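Local coordinates for protein NADPH-ferredoxin reductase FprA (Mycobacterium tuberculosis, PDB 1LQU) that probably supplies electrons to P450 systems as an FAD-containing, NADP-dependent ferredoxin reductase, passing electrons between NADPH and ferredoxin, at residues G147-V152 with L313-V318; R270-P275 with N292-D297. One frame throughout, in Å; residues are numbered along the deposited sequence. Where two conformers were deposited one is given.

Overall arrangement
Both contacts lie on the same side of the chain's centre, their own centres about 21 Å apart and their nearest atoms about 5 Å apart without touching. Contact 1 begins and ends the excursion: 147-152 comes first in the chain, then 270-275 and 292-297 of contact 2, and 313-318 last. Contact 1 spans the two sheets: strand 317-320 runs parallel beside strand 149-153, while residues 313-314 end strand 302-314 of the antiparallel sheet. Contact 2 holds one end of the hairpin 273-279/286-296, whose antiparallel sheet is completed by strand 302-314. That third strand ends in contact 1, tying the hairpin sheet to the nucleotide-binding sheet, and the bound NADPH lies closer to contact 2 than to contact 1.

Contact 1: G147-V152 with L313-V318; sequences GARAVV and LPAQLV
Val151 and Val318 pair as parallel neighbours in the Rossmann-type sheet of the NADP-binding region, where strand 317-320 runs beside strand 149-153. Val151 N donates to Leu317 O over 2.8 Å, and Val318 CA approaches Val151 O at 3.2 Å in a CA-H...O contact. This inner end is packed tightly: CG2 of Val151 rests on Ala315 CB at 3.8 Å, while on the other face Ala150 CB meets Leu317 CD2, with Leu166 of helix 157-167 against both residues. Leu317 N, although buried, finds no partner.

Toward Gly147 the contact turns polar and nears solvent, where Ala148 and Pro314 are exposed. The Gln316 side chain bends at chi2 (81°), bringing its amide back to the opposite backbone; Arg149 N reaches OE1 of Gln316 at 2.9 Å in the carbonyl plane, and Gln316 N returns a bond to Arg149 O. One residue thus grips both backbone polar atoms of Arg149. The arginine side chain runs out extended to CD, then bends at chi3 (-67°). Leu313 CD1 sits over one face of its guanidinium, off-centre, while NE forms a salt bridge with Glu193. In the guanidinium plane, Arg149 NH1 donates to Pro314 O at 2.9 Å.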
loop_
_atom_site.group_PDB
_atom_site.type_symbol
_atom_site.label_atom_id
_atom_site.label_comp_id
_atom_site.label_asym_id
_atom_site.label_seq_id
_atom_site.Cartn_x
_atom_site.Cartn_y
_atom_site.Cartn_z
ATOM N N GLY A 147 -2.977 -10.412 23.634
ATOM C CA GLY A 147 -3.970 -11.491 23.702
ATOM C C GLY A 147 -3.587 -12.662 22.847
ATOM O O GLY A 147 -2.945 -12.516 21.801
ATOM N N ALA A 148 -4.061 -13.844 23.215
ATOM C CA ALA A 148 -3.626 -15.050 22.565
ATOM C C ALA A 148 -4.057 -15.233 21.126
ATOM O O ALA A 148 -3.361 -15.919 20.383
ATOM C CB ALA A 148 -4.072 -16.270 23.352
ATOM N N ARG A 149 -5.202 -14.690 20.734
ATOM C CA ARG A 149 -5.701 -14.931 19.387
ATOM C C ARG A 149 -5.980 -13.633 18.642
ATOM O O ARG A 149 -6.663 -12.736 19.152
ATOM C CB ARG A 149 -6.959 -15.800 19.349
ATOM C CG ARG A 149 -7.410 -16.091 17.905
ATOM C CD ARG A 149 -8.636 -17.006 17.802
ATOM N NE ARG A 149 -8.331 -18.361 18.261
ATOM C CZ ARG A 149 -8.837 -18.940 19.353
ATOM N NH1 ARG A 149 -9.684 -18.303 20.132
ATOM N NH2 ARG A 149 -8.461 -20.176 19.681
ATOM N N ALA A 150 -5.454 -13.577 17.435
ATOM C CA ALA A 150 -5.764 -12.491 16.506
ATOM C C ALA A 150 -6.487 -13.097 15.307
ATOM O O ALA A 150 -6.181 -14.213 14.888
ATOM C CB ALA A 150 -4.508 -11.791 16.040
ATOM N N VAL A 151 -7.411 -12.324 14.746
ATOM C CA VAL A 151 -8.140 -12.712 13.559
ATOM C C VAL A 151 -7.868 -11.705 12.471
ATOM O O VAL A 151 -7.963 -10.507 12.688
ATOM C CB VAL A 151 -9.644 -12.823 13.855
ATOM C CG1 VAL A 151 -10.431 -13.073 12.570
ATOM C CG2 VAL A 151 -9.873 -13.954 14.835
ATOM N N VAL A 152 -7.506 -12.210 11.303
ATOM C CA VAL A 152 -7.255 -11.378 10.131
ATOM C C VAL A 152 -8.293 -11.735 9.076
ATOM O O VAL A 152 -8.415 -12.891 8.688
ATOM C CB VAL A 152 -5.831 -11.575 9.554
ATOM C CG1 VAL A 152 -5.621 -10.732 8.304
ATOM C CG2 VAL A 152 -4.771 -11.292 10.609
ATOM N N LEU A 313 -15.999 -17.098 18.187
ATOM C CA LEU A 313 -14.615 -17.424 18.499
ATOM C C LEU A 313 -14.013 -16.323 19.363
ATOM O O LEU A 313 -14.138 -15.166 19.000
ATOM C CB LEU A 313 -13.859 -17.457 17.164
ATOM C CG LEU A 313 -12.395 -17.839 17.176
ATOM C CD1 LEU A 313 -12.218 -19.298 17.549
ATOM C CD2 LEU A 313 -11.799 -17.628 15.791
ATOM N N PRO A 314 -13.369 -16.629 20.496
ATOM C CA PRO A 314 -12.703 -15.569 21.244
ATOM C C PRO A 314 -11.556 -14.986 20.440
ATOM O O PRO A 314 -10.834 -15.715 19.786
ATOM C CB PRO A 314 -12.177 -16.269 22.508
ATOM C CG PRO A 314 -12.887 -17.605 22.523
ATOM C CD PRO A 314 -13.244 -17.942 21.152
ATOM N N ALA A 315 -11.375 -13.681 20.532
ATOM C CA ALA A 315 -10.262 -13.034 19.878
ATOM C C ALA A 315 -10.074 -11.708 20.523
ATOM O O ALA A 315 -11.039 -11.068 20.918
ATOM C CB ALA A 315 -10.517 -12.875 18.382
ATOM N N GLN A 316 -8.835 -11.236 20.534
ATOM C CA GLN A 316 -8.534 -9.956 21.162
ATOM C C GLN A 316 -8.017 -8.883 20.199
ATOM O O GLN A 316 -7.821 -7.738 20.609
ATOM C CB GLN A 316 -7.565 -10.156 22.321
ATOM C CG GLN A 316 -8.081 -11.168 23.336
ATOM C CD GLN A 316 -7.821 -12.607 22.903
ATOM O OE1 GLN A 316 -6.782 -12.893 22.314
ATOM N NE2 GLN A 316 -8.752 -13.517 23.211
ATOM N N LEU A 317 -7.804 -9.257 18.944
ATOM C CA LEU A 317 -7.391 -8.334 17.886
ATOM C C LEU A 317 -8.067 -8.833 16.621
ATOM O O LEU A 317 -8.009 -10.039 16.324
ATOM C CB LEU A 317 -5.875 -8.370 17.692
ATOM C CG LEU A 317 -5.324 -7.506 16.543
ATOM C CD1 LEU A 317 -5.530 -6.019 16.764
ATOM C CD2 LEU A 317 -3.852 -7.852 16.299
ATOM N N VAL A 318 -8.689 -7.924 15.872
ATOM C CA VAL A 318 -9.229 -8.224 14.549
ATOM C C VAL A 318 -8.636 -7.195 13.610
ATOM O O VAL A 318 -8.784 -5.984 13.817
ATOM C CB VAL A 318 -10.763 -8.149 14.496
ATOM C CG1 VAL A 318 -11.236 -8.321 13.071
ATOM C CG2 VAL A 318 -11.383 -9.174 15.411
#

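Contact 2: R270-P275 with N292-D297; sequences RFLTSP and NELVSD
Asn292 grips 270-275 with two hydrogen bonds, one from its backbone and one from its side chain. Its N donates to Leu272 O over 2.8 Å. Its ND2 reaches Ser274 OG at 2.9 Å, almost straight and with the hydroxyl oxygen in the plane of the amide. Asn292 CG lies beside its own backbone N (chi1 -60°), which sends the amide along 270-275 as far as Ser274. The serine answers with OG likewise beside its backbone N. ND2 also donates to Arg199 O, a second bond that helps fix the amide's rotation.

Leu272 has a left-handed backbone (phi 52°, psi 44°), a local turn between strands 265-270 and 273-279. Its CB rests 3.5 Å from Asn292 O. CD1 continues the extended chain, while the other branch, CD2, turns back and meets Leu294, 3.6 Å from CG and equally near Leu294 CD2. The two leucines cross at about a right angle. Within the turn, Thr273 OG1 donates to Phe271 O at 2.8 Å, spanning Leu272.

The contact closes the open end of the hairpin 273-279/286-296. Ala304 and Val302 of strand 302-314 touch Asn292 and Leu294, respectively, while backbone bonds from Leu272 to Arg200 and from Thr273 to Gly198 tie the turn to the chain just after strand 193-197. Arg199, a probable NADP-binding residue, packs there against Ser274.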
loop_
_atom_site.group_PDB
_atom_site.type_symbol
_atom_site.label_atom_id
_atom_site.label_comp_id
_atom_site.label_asym_id
_atom_site.label_seq_id
_atom_site.Cartn_x
_atom_site.Cartn_y
_atom_site.Cartn_z
ATOM N N ARG A 270 -8.856 -20.350 7.413
ATOM C CA ARG A 270 -10.264 -20.730 7.340
ATOM C C ARG A 270 -10.848 -20.067 6.098
ATOM O O ARG A 270 -10.652 -18.878 5.889
ATOM C CB ARG A 270 -11.001 -20.198 8.556
ATOM C CG ARG A 270 -10.725 -20.936 9.847
ATOM C CD ARG A 270 -11.534 -22.183 10.069
ATOM N NE ARG A 270 -12.978 -21.964 9.999
ATOM C CZ ARG A 270 -13.793 -21.597 10.991
ATOM N NH1 ARG A 270 -13.370 -21.340 12.221
ATOM N NH2 ARG A 270 -15.083 -21.478 10.725
ATOM N N PHE A 271 -11.530 -20.830 5.270
ATOM C CA PHE A 271 -12.158 -20.344 4.063
ATOM C C PHE A 271 -13.669 -20.417 4.212
ATOM O O PHE A 271 -14.192 -20.957 5.176
ATOM C CB PHE A 271 -11.669 -21.110 2.852
ATOM C CG PHE A 271 -10.187 -20.999 2.615
ATOM C CD1 PHE A 271 -9.657 -19.940 1.893
ATOM C CD2 PHE A 271 -9.308 -21.936 3.132
ATOM C CE1 PHE A 271 -8.319 -19.837 1.678
ATOM C CE2 PHE A 271 -7.956 -21.815 2.926
ATOM C CZ PHE A 271 -7.464 -20.768 2.192
ATOM N N LEU A 272 -14.372 -19.841 3.254
ATOM C CA LEU A 272 -15.820 -19.853 3.215
ATOM C C LEU A 272 -16.417 -19.365 4.527
ATOM O O LEU A 272 -17.394 -19.914 5.022
ATOM C CB LEU A 272 -16.340 -21.235 2.822
ATOM C CG LEU A 272 -15.928 -21.681 1.434
ATOM C CD1 LEU A 272 -16.349 -23.116 1.149
ATOM C CD2 LEU A 272 -16.453 -20.772 0.372
ATOM N N THR A 273 -15.845 -18.283 5.046
ATOM C CA THR A 273 -16.255 -17.741 6.324
ATOM C C THR A 273 -16.223 -16.221 6.277
ATOM O O THR A 273 -15.264 -15.650 5.785
ATOM C CB THR A 273 -15.289 -18.234 7.415
ATOM O OG1 THR A 273 -15.277 -19.660 7.453
ATOM C CG2 THR A 273 -15.717 -17.778 8.797
ATOM N N SER A 274 -17.268 -15.614 6.814
ATOM C CA SER A 274 -17.353 -14.167 6.885
ATOM C C SER A 274 -17.516 -13.671 8.318
ATOM O O SER A 274 -18.174 -14.303 9.125
ATOM C CB SER A 274 -18.553 -13.670 6.098
ATOM O OG SER A 274 -18.323 -13.659 4.710
ATOM N N PRO A 275 -16.921 -12.522 8.633
ATOM C CA PRO A 275 -17.171 -11.912 9.940
ATOM C C PRO A 275 -18.561 -11.279 9.929
ATOM O O PRO A 275 -18.904 -10.512 9.043
ATOM C CB PRO A 275 -16.062 -10.872 10.049
ATOM C CG PRO A 275 -15.809 -10.426 8.627
ATOM C CD PRO A 275 -16.012 -11.703 7.796
ATOM N N ASN A 292 -20.175 -19.590 4.561
ATOM C CA ASN A 292 -20.656 -19.320 3.218
ATOM C C ASN A 292 -20.586 -20.552 2.340
ATOM O O ASN A 292 -19.786 -21.475 2.589
ATOM C CB ASN A 292 -19.754 -18.262 2.575
ATOM C CG ASN A 292 -19.750 -16.961 3.334
ATOM O OD1 ASN A 292 -20.780 -16.561 3.867
ATOM N ND2 ASN A 292 -18.594 -16.263 3.361
ATOM N N GLU A 293 -21.385 -20.545 1.269
ATOM C CA GLU A 293 -21.248 -21.482 0.175
ATOM C C GLU A 293 -20.985 -20.670 -1.080
ATOM O O GLU A 293 -21.349 -19.512 -1.162
ATOM C CB GLU A 293 -22.525 -22.329 0.004
ATOM C CG GLU A 293 -22.790 -23.319 1.145
ATOM C CD GLU A 293 -24.118 -24.041 1.051
ATOM O OE1 GLU A 293 -25.157 -23.375 0.875
ATOM O OE2 GLU A 293 -24.119 -25.279 1.178
ATOM N N LEU A 294 -20.348 -21.273 -2.053
ATOM C CA LEU A 294 -20.078 -20.592 -3.322
ATOM C C LEU A 294 -21.208 -20.827 -4.291
ATOM O O LEU A 294 -21.666 -21.955 -4.460
ATOM C CB LEU A 294 -18.807 -21.127 -3.939
ATOM C CG LEU A 294 -17.561 -20.862 -3.080
ATOM C CD1 LEU A 294 -16.354 -21.540 -3.647
ATOM C CD2 LEU A 294 -17.343 -19.390 -2.863
ATOM N N VAL A 295 -21.636 -19.759 -4.947
ATOM C CA VAL A 295 -22.734 -19.810 -5.909
ATOM C C VAL A 295 -22.425 -18.913 -7.084
ATOM O O VAL A 295 -21.855 -17.841 -6.925
ATOM C CB VAL A 295 -24.023 -19.318 -5.250
ATOM C CG1 VAL A 295 -25.155 -19.299 -6.217
ATOM C CG2 VAL A 295 -24.411 -20.208 -4.092
ATOM N N SER A 296 -22.831 -19.326 -8.270
ATOM C CA SER A 296 -22.688 -18.507 -9.455
ATOM C C SER A 296 -23.630 -17.331 -9.349
ATOM O O SER A 296 -24.800 -17.507 -9.057
ATOM C CB SER A 296 -23.012 -19.338 -10.695
ATOM O OG SER A 296 -22.047 -20.364 -10.868
ATOM N N ASP A 297 -23.121 -16.132 -9.622
ATOM C CA ASP A 297 -23.995 -14.968 -9.583
ATOM C C ASP A 297 -24.410 -14.495 -10.988
ATOM O O ASP A 297 -25.176 -13.549 -11.111
ATOM C CB ASP A 297 -23.398 -13.805 -8.789
ATOM C CG ASP A 297 -22.140 -13.241 -9.378
ATOM O OD1 ASP A 297 -21.714 -13.613 -10.494
ATOM O OD2 ASP A 297 -21.485 -12.376 -8.733
#